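Local atomic coordinates of galactose mutarotase-like protein (Clostridium acetobutylicum, PDB entry 3OS7), a protein that probably binds carbohydrates and may interconvert the alpha and beta anomers of aldose sugars. Residues K93-P98 with K145-E150; D208-Q213 with E222-T227; F249-I254 with K284-W289. All blocks are in the same frame, centred on the assembly; numbering follows the deposited sequence. Where two conformers were deposited one is given.

The three contacts follow one another along the chain, each closing before the next opens, and all belong to the beta-rich fold of the aldose 1-epimerase family. Contact 1 stands apart: its centre is 31 Å from that of contact 2 and 28 Å from that of contact 3, and its nearest atoms are about 17 Å from either. There a small three-stranded sheet meets a loop. Contacts 2 and 3 have centres 10 Å apart and lie on neighbouring antiparallel strands, 201-213 and 246-256, joined by the backbone pairing of S250 with D208 and K209. The order 222-224, 201-213, 246-256, 285-289 makes them one continuous packed region from surface to core, while contact 1 ties together a separate part of the fold.

Contact 1 of 3, residues K93-P98 with K145-E150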
loop_
_atom_site.group_PDB
_atom_site.type_symbol
_atom_site.label_atom_id
_atom_site.label_comp_id
_atom_site.label_asym_id
_atom_site.label_seq_id
_atom_site.Cartn_x
_atom_site.Cartn_y
_atom_site.Cartn_z
ATOM N N LYS A 93 13.088 20.793 15.889
ATOM C CA LYS A 93 13.165 19.417 16.412
ATOM C C LYS A 93 13.851 18.482 15.429
ATOM O O LYS A 93 13.563 18.530 14.242
ATOM C CB LYS A 93 11.769 18.872 16.703
ATOM C CG LYS A 93 10.991 19.681 17.690
ATOM N N THR A 94 14.764 17.643 15.933
ATOM C CA THR A 94 15.452 16.645 15.119
ATOM C C THR A 94 14.917 15.263 15.450
ATOM O O THR A 94 14.839 14.869 16.617
ATOM C CB THR A 94 16.986 16.643 15.373
ATOM O OG1 THR A 94 17.527 17.944 15.137
ATOM C CG2 THR A 94 17.709 15.643 14.466
ATOM N N TYR A 95 14.540 14.537 14.411
ATOM C CA TYR A 95 14.138 13.151 14.506
ATOM C C TYR A 95 15.301 12.320 13.985
ATOM O O TYR A 95 15.859 12.617 12.919
ATOM C CB TYR A 95 12.908 12.936 13.631
ATOM C CG TYR A 95 11.674 13.609 14.160
ATOM C CD1 TYR A 95 11.391 14.932 13.845
ATOM C CD2 TYR A 95 10.801 12.931 14.988
ATOM C CE1 TYR A 95 10.279 15.566 14.350
ATOM C CE2 TYR A 95 9.689 13.542 15.485
ATOM C CZ TYR A 95 9.423 14.861 15.158
ATOM O OH TYR A 95 8.301 15.480 15.663
ATOM N N LYS A 96 15.689 11.300 14.735
ATOM C CA LYS A 96 16.781 10.430 14.328
ATOM C C LYS A 96 16.389 8.980 14.631
ATOM O O LYS A 96 16.140 8.625 15.783
ATOM C CB LYS A 96 18.068 10.842 15.025
ATOM C CG LYS A 96 19.318 10.169 14.472
ATOM C CD LYS A 96 20.528 10.504 15.341
ATOM C CE LYS A 96 21.827 10.284 14.607
ATOM N NZ LYS A 96 21.867 8.927 14.022
ATOM N N PHE A 97 16.297 8.169 13.580
ATOM C CA PHE A 97 15.861 6.777 13.700
ATOM C C PHE A 97 17.010 5.829 13.435
ATOM O O PHE A 97 17.894 6.141 12.649
ATOM C CB PHE A 97 14.760 6.477 12.685
ATOM C CG PHE A 97 13.647 7.481 12.654
ATOM C CD1 PHE A 97 13.207 8.108 13.818
ATOM C CD2 PHE A 97 12.994 7.752 11.462
ATOM C CE1 PHE A 97 12.173 9.019 13.784
ATOM C CE2 PHE A 97 11.948 8.680 11.421
ATOM C CZ PHE A 97 11.530 9.304 12.589
ATOM N N PRO A 98 16.998 4.648 14.062
ATOM C CA PRO A 98 18.064 3.687 13.760
ATOM C C PRO A 98 18.006 3.254 12.296
ATOM O O PRO A 98 16.927 3.099 11.783
ATOM C CB PRO A 98 17.746 2.514 14.690
ATOM C CG PRO A 98 16.983 3.110 15.808
ATOM C CD PRO A 98 16.174 4.215 15.203
ATOM N N LYS A 145 10.682 6.467 22.169
ATOM C CA LYS A 145 11.860 7.328 22.358
ATOM C C LYS A 145 12.425 7.936 21.074
ATOM O O LYS A 145 13.050 9.020 21.113
ATOM C CB LYS A 145 12.976 6.572 23.092
ATOM C CG LYS A 145 13.522 5.368 22.381
ATOM C CD LYS A 145 14.590 4.674 23.258
ATOM C CE LYS A 145 14.439 3.143 23.237
ATOM N NZ LYS A 145 13.215 2.630 23.976
ATOM N N TYR A 146 12.236 7.251 19.944
ATOM C CA TYR A 146 12.662 7.782 18.651
ATOM C C TYR A 146 11.632 8.698 17.959
ATOM O O TYR A 146 12.012 9.556 17.148
ATOM C CB TYR A 146 13.009 6.656 17.689
ATOM C CG TYR A 146 14.071 5.739 18.224
ATOM C CD1 TYR A 146 15.387 6.160 18.305
ATOM C CD2 TYR A 146 13.745 4.473 18.667
ATOM C CE1 TYR A 146 16.373 5.323 18.808
ATOM C CE2 TYR A 146 14.713 3.633 19.168
ATOM C CZ TYR A 146 16.021 4.072 19.252
ATOM O OH TYR A 146 16.994 3.240 19.748
ATOM N N PHE A 147 10.347 8.469 18.241
ATOM C CA PHE A 147 9.250 9.233 17.638
ATOM C C PHE A 147 8.194 9.486 18.713
ATOM O O PHE A 147 7.232 8.712 18.879
ATOM C CB PHE A 147 8.690 8.452 16.466
ATOM C CG PHE A 147 7.724 9.202 15.651
ATOM C CD1 PHE A 147 8.158 10.173 14.774
ATOM C CD2 PHE A 147 6.362 8.941 15.744
ATOM C CE1 PHE A 147 7.238 10.878 13.992
ATOM C CE2 PHE A 147 5.452 9.633 14.947
ATOM C CZ PHE A 147 5.893 10.597 14.093
ATOM N N SER A 148 8.401 10.540 19.490
ATOM C CA SER A 148 7.623 10.712 20.704
ATOM C C SER A 148 6.277 11.402 20.461
ATOM O O SER A 148 6.003 12.491 21.003
ATOM C CB SER A 148 8.441 11.453 21.763
ATOM O OG SER A 148 9.638 10.740 22.026
ATOM N N HIS A 149 5.432 10.731 19.684
ATOM C CA HIS A 149 4.062 11.154 19.460
ATOM C C HIS A 149 3.161 9.948 19.582
ATOM O O HIS A 149 3.255 9.028 18.756
ATOM C CB HIS A 149 3.861 11.726 18.045
ATOM C CG HIS A 149 4.742 12.893 17.723
ATOM N ND1 HIS A 149 4.421 14.187 18.064
ATOM C CD2 HIS A 149 5.925 12.961 17.072
ATOM C CE1 HIS A 149 5.378 14.999 17.647
ATOM N NE2 HIS A 149 6.319 14.275 17.066
ATOM N N GLU A 150 2.285 9.934 20.584
ATOM C CA GLU A 150 1.222 8.937 20.634
ATOM C C GLU A 150 0.309 9.089 19.412
ATOM O O GLU A 150 0.055 10.191 18.942
ATOM C CB GLU A 150 0.422 9.021 21.940
ATOM C CG GLU A 150 1.274 8.633 23.163
ATOM C CD GLU A 150 0.473 8.410 24.441
ATOM O OE1 GLU A 150 -0.311 9.290 24.807
ATOM O OE2 GLU A 150 0.668 7.363 25.112
HETATM O O HOH W 1 14.232 10.905 17.244
#
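Y95 and H149 meet in an aromatic cluster with F147, where strand 93-96, an outer strand of a small three-stranded antiparallel sheet, packs against the loop between strands 128-137 and 151-160. This is the tight, buried end. The Y95 OH reaches the imidazole edge and shares a 2.7 Å hydrogen bond with H149 NE2; either atom could be the donor. The two rings meet rim to rim, their planes only 25° apart, while F147 comes in obliquely, its CD1 3.8 Å from Y95 CE2. H149 is held from its other nitrogen as well, ND1 bonding to S174, and this fixes the imidazole's rotation. F88 stacks on the Y95 ring, and P179 also packs against that side chain.

Toward solvent the contact loosens. F97, its CG beside the backbone N (chi1 -49°), turns a ring edge to the Y146 carbonyl, with CE1 3.4 Å from Y146 O. Y146 itself lies exposed, and P98 covers one face of its ring in a CH-pi contact: P98 CD sits 3.8 Å from the centroid of the Y146 ring, 13° off the ring normal. K145 CG lies over the opposite face, toward the rim. A water bridges the two backbones here, accepting from K96 N at 2.9 Å and donating to Y146 O at 2.6 Å.

Contact 2 of 3, residues D208-Q213 with E222-T227; sequences DKFWKQ and ESFAPT
The indole of W211 carries S223 on one face, its CB 3.4 Å from the centroid of the six-membered ring and only 3° off the normal, a CH-pi contact within an antiparallel beta ladder formed by the end of strand 201-213 and strand 222-224. Water 3 lies at the indole edge, in the ring plane. Outside the pair, Y285 meets W211 edge-to-face, and S250 OG takes the hydrogen bond from NE1, a bond that probably restrains the indole's rotation. The F224 ring turns its edge to K212, whose CB lies 4.0 Å from F224 CE2. F210 and F224 share the other side of the ladder from W211 and S223, but their rings only brush.

F210 and F224 form the hydrogen-bonded pair, each N donating to the other's O at 2.8 Å; the bond from F224 N arrives in the plane of the F210 carbonyl. W211 and S223 are the non-hydrogen-bonded pair. Beyond them the bond from K212 N to E222 O is longer, and water 3 donates to both K212 O and E222 O.

At the outer surface K212 and E222 run side by side, pointing the same way. Their charged ends stay beyond salt-bridge range and are joined through water 4, while E222 OE1 also bonds to T220. In K209 the bend at chi3 (-83°) turns the end of the chain alongside S223, where K209 NZ donates to S223 OG at 2.8 Å.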
loop_
_atom_site.group_PDB
_atom_site.type_symbol
_atom_site.label_atom_id
_atom_site.label_comp_id
_atom_site.label_asym_id
_atom_site.label_seq_id
_atom_site.Cartn_x
_atom_site.Cartn_y
_atom_site.Cartn_z
ATOM N N ASP A 208 1.921 11.390 -13.613
ATOM C CA ASP A 208 2.134 12.772 -14.002
ATOM C C ASP A 208 3.587 12.917 -14.455
ATOM O O ASP A 208 3.854 12.891 -15.650
ATOM C CB ASP A 208 1.809 13.679 -12.802
ATOM C CG ASP A 208 1.835 15.160 -13.147
ATOM O OD1 ASP A 208 2.055 15.519 -14.326
ATOM O OD2 ASP A 208 1.592 15.959 -12.214
ATOM N N LYS A 209 4.529 12.976 -13.510
ATOM C CA LYS A 209 5.943 13.085 -13.839
ATOM C C LYS A 209 6.734 11.931 -13.230
ATOM O O LYS A 209 6.334 11.334 -12.221
ATOM C CB LYS A 209 6.527 14.434 -13.346
ATOM C CG LYS A 209 5.854 15.652 -13.984
ATOM C CD LYS A 209 6.608 16.914 -13.727
ATOM C CE LYS A 209 6.270 17.482 -12.376
ATOM N NZ LYS A 209 7.146 18.636 -12.023
ATOM N N PHE A 210 7.843 11.618 -13.881
ATOM C CA PHE A 210 8.862 10.726 -13.352
ATOM C C PHE A 210 9.852 11.523 -12.483
ATOM O O PHE A 210 10.254 12.629 -12.860
ATOM C CB PHE A 210 9.583 10.102 -14.538
ATOM C CG PHE A 210 10.764 9.263 -14.163
ATOM C CD1 PHE A 210 10.580 8.058 -13.541
ATOM C CD2 PHE A 210 12.062 9.697 -14.432
ATOM C CE1 PHE A 210 11.638 7.264 -13.201
ATOM C CE2 PHE A 210 13.151 8.904 -14.084
ATOM C CZ PHE A 210 12.925 7.665 -13.459
ATOM N N TRP A 211 10.290 10.937 -11.366
ATOM C CA TRP A 211 11.219 11.589 -10.419
ATOM C C TRP A 211 12.484 10.748 -10.339
ATOM O O TRP A 211 12.442 9.560 -9.963
ATOM C CB TRP A 211 10.556 11.753 -9.051
ATOM C CG TRP A 211 9.412 12.692 -9.127
ATOM C CD1 TRP A 211 8.148 12.417 -9.603
ATOM C CD2 TRP A 211 9.411 14.073 -8.778
ATOM N NE1 TRP A 211 7.366 13.536 -9.557
ATOM C CE2 TRP A 211 8.105 14.574 -9.056
ATOM C CE3 TRP A 211 10.377 14.949 -8.247
ATOM C CZ2 TRP A 211 7.751 15.884 -8.833
ATOM C CZ3 TRP A 211 10.000 16.288 -7.999
ATOM C CH2 TRP A 211 8.705 16.731 -8.296
ATOM N N LYS A 212 13.595 11.346 -10.758
ATOM C CA LYS A 212 14.869 10.664 -10.761
ATOM C C LYS A 212 15.317 10.362 -9.337
ATOM O O LYS A 212 15.158 11.186 -8.432
ATOM C CB LYS A 212 15.918 11.546 -11.446
ATOM C CG LYS A 212 17.296 10.905 -11.687
ATOM C CD LYS A 212 18.208 11.874 -12.495
ATOM C CE LYS A 212 19.684 11.416 -12.511
ATOM N NZ LYS A 212 20.504 12.095 -13.560
ATOM N N GLN A 213 15.913 9.195 -9.174
ATOM C CA GLN A 213 16.564 8.805 -7.932
ATOM C C GLN A 213 18.091 8.660 -8.095
ATOM O O GLN A 213 18.574 8.302 -9.165
ATOM C CB GLN A 213 15.959 7.496 -7.425
ATOM C CG GLN A 213 14.519 7.676 -6.902
ATOM C CD GLN A 213 13.835 6.372 -6.641
ATOM O OE1 GLN A 213 13.160 5.845 -7.515
ATOM N NE2 GLN A 213 14.046 5.807 -5.433
ATOM N N GLU A 222 14.678 16.379 -9.219
ATOM C CA GLU A 222 14.383 16.631 -10.614
ATOM C C GLU A 222 13.221 15.759 -11.038
ATOM O O GLU A 222 13.162 14.581 -10.690
ATOM C CB GLU A 222 15.556 16.235 -11.494
ATOM C CG GLU A 222 16.861 16.950 -11.264
ATOM C CD GLU A 222 18.011 16.162 -11.891
ATOM O OE1 GLU A 222 18.481 15.142 -11.300
ATOM O OE2 GLU A 222 18.399 16.531 -13.013
ATOM N N SER A 223 12.308 16.342 -11.797
ATOM C CA SER A 223 11.170 15.628 -12.347
ATOM C C SER A 223 11.097 15.802 -13.869
ATOM O O SER A 223 11.589 16.782 -14.421
ATOM C CB SER A 223 9.893 16.136 -11.715
ATOM O OG SER A 223 9.701 17.508 -12.034
ATOM N N PHE A 224 10.522 14.822 -14.539
ATOM C CA PHE A 224 10.510 14.779 -16.000
ATOM C C PHE A 224 9.196 14.276 -16.531
ATOM O O PHE A 224 8.543 13.437 -15.896
ATOM C CB PHE A 224 11.604 13.853 -16.517
ATOM C CG PHE A 224 12.970 14.194 -16.017
ATOM C CD1 PHE A 224 13.817 14.976 -16.784
ATOM C CD2 PHE A 224 13.398 13.758 -14.790
ATOM C CE1 PHE A 224 15.077 15.301 -16.336
ATOM C CE2 PHE A 224 14.671 14.086 -14.329
ATOM C CZ PHE A 224 15.506 14.854 -15.120
ATOM N N ALA A 225 8.820 14.755 -17.729
ATOM C CA ALA A 225 7.715 14.177 -18.460
ATOM C C ALA A 225 8.064 12.692 -18.731
ATOM O O ALA A 225 9.220 12.379 -18.974
ATOM C CB ALA A 225 7.483 14.946 -19.791
ATOM N N PRO A 226 7.063 11.798 -18.724
ATOM C CA PRO A 226 7.316 10.389 -19.047
ATOM C C PRO A 226 8.030 10.260 -20.381
ATOM O O PRO A 226 7.704 10.994 -21.310
ATOM C CB PRO A 226 5.921 9.771 -19.119
ATOM C CG PRO A 226 5.078 10.678 -18.192
ATOM C CD PRO A 226 5.638 12.054 -18.423
ATOM N N THR A 227 9.007 9.368 -20.444
ATOM C CA THR A 227 9.731 9.117 -21.666
ATOM C C THR A 227 9.816 7.632 -21.897
ATOM O O THR A 227 9.685 6.841 -20.970
ATOM C CB THR A 227 11.142 9.692 -21.629
ATOM O OG1 THR A 227 11.816 9.196 -20.470
ATOM C CG2 THR A 227 11.108 11.217 -21.601
HETATM O O HOH W 2 8.963 18.802 -14.467
HETATM O O HOH W 3 13.663 13.439 -8.157
HETATM O O HOH W 4 21.092 14.151 -11.305
#

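Contact 3 of 3, residues F249-I254 with K284-W289; sequences FSLKDI and KYLVIW
F249 and L286 face each other as a hydrogen-bonded antiparallel pair. F249 N donates to L286 O at 2.8 Å, almost perfectly straight at 178°, and L286 N returns a bond of equal length to F249 O. Two residues on, L251 N reaches K284 O, but it comes from above the carbonyl plane, 47° out of it and away from the lone pairs.

Side chains close both sides of this ladder. On the side of F249 and L286, the F249 ring offers its edge to I288, CE2 lying 4.0 Å from I288 CG2. L251 splays its two methyls: CD2 packs on L286 CB, while CD1 rests 3.7 Å from Y285 O. On the other side S250 and Y285 form the non-hydrogen-bonded pair. Y285 has CG beside its backbone N (chi1 -74°), which brings the ring alongside strand 249-251: CD2 comes within 3.4 Å of F249 O, and S250 CB makes an off-centre CH-pi contact with the ring.

On its other flank strand 285-289 begins with a classic beta bulge, K284 and Y285 both facing Q303 of strand 297-303. Strand 285-289 pairs with both 246-256 and 297-303 in the antiparallel beta structure of this galactose mutarotase-like fold.

In the next shell, I205 of strand 201-213 touches both L251 and L286, and I300 packs on L286 from strand 297-303. Y233 meets the F249 ring at a steep angle and also touches I288. The buried S250 OG accepts a hydrogen bond from K209 N. Y285 OH binds V318 O and makes a weak hydrogen bond to O1 of a bound tetraethylene glycol, probably from the crystallisation liquor; K284 NZ bonds to S281 O and also to O4 of the glycol.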
loop_
_atom_site.group_PDB
_atom_site.type_symbol
_atom_site.label_atom_id
_atom_site.label_comp_id
_atom_site.label_asym_id
_atom_site.label_seq_id
_atom_site.Cartn_x
_atom_site.Cartn_y
_atom_site.Cartn_z
ATOM N N PHE A 249 6.948 7.876 -9.464
ATOM C CA PHE A 249 6.141 8.846 -10.207
ATOM C C PHE A 249 5.306 9.692 -9.285
ATOM O O PHE A 249 4.900 9.234 -8.213
ATOM C CB PHE A 249 5.185 8.100 -11.140
ATOM C CG PHE A 249 5.876 7.299 -12.214
ATOM C CD1 PHE A 249 6.399 7.928 -13.359
ATOM C CD2 PHE A 249 6.036 5.945 -12.069
ATOM C CE1 PHE A 249 7.043 7.187 -14.346
ATOM C CE2 PHE A 249 6.664 5.203 -13.046
ATOM C CZ PHE A 249 7.180 5.828 -14.185
ATOM N N SER A 250 5.009 10.918 -9.695
ATOM C CA SER A 250 3.831 11.598 -9.154
ATOM C C SER A 250 2.575 11.120 -9.880
ATOM O O SER A 250 2.647 10.622 -10.995
ATOM C CB SER A 250 3.983 13.111 -9.224
ATOM O OG SER A 250 4.423 13.536 -10.492
ATOM N N LEU A 251 1.424 11.331 -9.255
ATOM C CA LEU A 251 0.143 10.895 -9.787
ATOM C C LEU A 251 -0.715 12.072 -10.194
ATOM O O LEU A 251 -0.606 13.165 -9.637
ATOM C CB LEU A 251 -0.621 10.109 -8.731
ATOM C CG LEU A 251 -0.006 8.746 -8.343
ATOM C CD1 LEU A 251 -0.810 8.125 -7.209
ATOM C CD2 LEU A 251 0.040 7.832 -9.558
ATOM N N LYS A 252 -1.608 11.828 -11.136
ATOM C CA LYS A 252 -2.642 12.793 -11.495
ATOM C C LYS A 252 -3.922 12.032 -11.775
ATOM O O LYS A 252 -3.906 10.792 -11.860
ATOM C CB LYS A 252 -2.219 13.618 -12.704
ATOM C CG LYS A 252 -1.981 12.790 -13.962
ATOM C CD LYS A 252 -1.697 13.646 -15.219
ATOM C CE LYS A 252 -1.803 12.775 -16.457
ATOM N NZ LYS A 252 -1.270 13.476 -17.651
ATOM N N ASP A 253 -5.034 12.760 -11.872
ATOM C CA ASP A 253 -6.265 12.199 -12.420
ATOM C C ASP A 253 -6.235 12.139 -13.945
ATOM O O ASP A 253 -5.658 13.003 -14.624
ATOM C CB ASP A 253 -7.523 13.006 -12.027
ATOM C CG ASP A 253 -7.749 13.116 -10.526
ATOM O OD1 ASP A 253 -7.081 12.455 -9.689
ATOM O OD2 ASP A 253 -8.626 13.929 -10.180
ATOM N N ILE A 254 -6.845 11.089 -14.472
ATOM C CA ILE A 254 -7.115 10.926 -15.880
ATOM C C ILE A 254 -8.608 10.689 -16.077
ATOM O O ILE A 254 -9.334 10.440 -15.127
ATOM C CB ILE A 254 -6.336 9.751 -16.504
ATOM C CG1 ILE A 254 -6.706 8.408 -15.841
ATOM C CG2 ILE A 254 -4.847 10.031 -16.454
ATOM C CD1 ILE A 254 -6.129 7.196 -16.535
ATOM N N LYS A 284 -0.408 11.007 -3.679
ATOM C CA LYS A 284 0.166 11.924 -4.638
ATOM C C LYS A 284 1.366 11.384 -5.420
ATOM O O LYS A 284 1.760 11.962 -6.443
ATOM C CB LYS A 284 0.536 13.185 -3.889
ATOM C CG LYS A 284 -0.741 13.817 -3.233
ATOM C CD LYS A 284 -0.545 15.125 -2.591
ATOM C CE LYS A 284 -1.848 15.542 -1.818
ATOM N NZ LYS A 284 -3.086 15.577 -2.694
ATOM N N TYR A 285 1.959 10.299 -4.924
ATOM C CA TYR A 285 3.134 9.674 -5.513
ATOM C C TYR A 285 2.945 8.164 -5.506
ATOM O O TYR A 285 2.052 7.648 -4.837
ATOM C CB TYR A 285 4.431 10.026 -4.750
ATOM C CG TYR A 285 4.894 11.426 -4.993
ATOM C CD1 TYR A 285 4.387 12.493 -4.230
ATOM C CD2 TYR A 285 5.813 11.714 -5.996
ATOM C CE1 TYR A 285 4.788 13.803 -4.487
ATOM C CE2 TYR A 285 6.244 13.021 -6.233
ATOM C CZ TYR A 285 5.726 14.060 -5.484
ATOM O OH TYR A 285 6.150 15.361 -5.742
ATOM N N LEU A 286 3.759 7.477 -6.301
ATOM C CA LEU A 286 3.658 6.034 -6.393
ATOM C C LEU A 286 4.986 5.469 -6.827
ATOM O O LEU A 286 5.665 6.042 -7.702
ATOM C CB LEU A 286 2.567 5.670 -7.394
ATOM C CG LEU A 286 2.314 4.189 -7.656
ATOM C CD1 LEU A 286 0.852 3.989 -7.950
ATOM C CD2 LEU A 286 3.177 3.654 -8.799
ATOM N N VAL A 287 5.348 4.358 -6.187
ATOM C CA VAL A 287 6.528 3.584 -6.547
ATOM C C VAL A 287 6.021 2.294 -7.163
ATOM O O VAL A 287 5.090 1.676 -6.657
ATOM C CB VAL A 287 7.446 3.301 -5.348
ATOM C CG1 VAL A 287 8.492 2.212 -5.695
ATOM C CG2 VAL A 287 8.090 4.605 -4.869
ATOM N N ILE A 288 6.583 1.929 -8.313
ATOM C CA ILE A 288 6.331 0.630 -8.892
ATOM C C ILE A 288 7.663 -0.120 -8.818
ATOM O O ILE A 288 8.704 0.399 -9.219
ATOM C CB ILE A 288 5.758 0.667 -10.325
ATOM C CG1 ILE A 288 5.614 -0.769 -10.866
ATOM C CG2 ILE A 288 6.580 1.593 -11.282
ATOM C CD1 ILE A 288 4.828 -0.903 -12.122
ATOM N N TRP A 289 7.616 -1.332 -8.290
ATOM C CA TRP A 289 8.792 -2.160 -8.099
ATOM C C TRP A 289 8.366 -3.604 -8.323
ATOM O O TRP A 289 7.469 -4.079 -7.634
ATOM C CB TRP A 289 9.337 -1.981 -6.690
ATOM C CG TRP A 289 10.427 -2.947 -6.308
ATOM C CD1 TRP A 289 11.728 -2.921 -6.712
ATOM C CD2 TRP A 289 10.310 -4.067 -5.400
ATOM N NE1 TRP A 289 12.428 -3.961 -6.122
ATOM C CE2 TRP A 289 11.577 -4.669 -5.312
ATOM C CE3 TRP A 289 9.240 -4.631 -4.676
ATOM C CZ2 TRP A 289 11.813 -5.802 -4.519
ATOM C CZ3 TRP A 289 9.480 -5.751 -3.897
ATOM C CH2 TRP A 289 10.751 -6.325 -3.833
#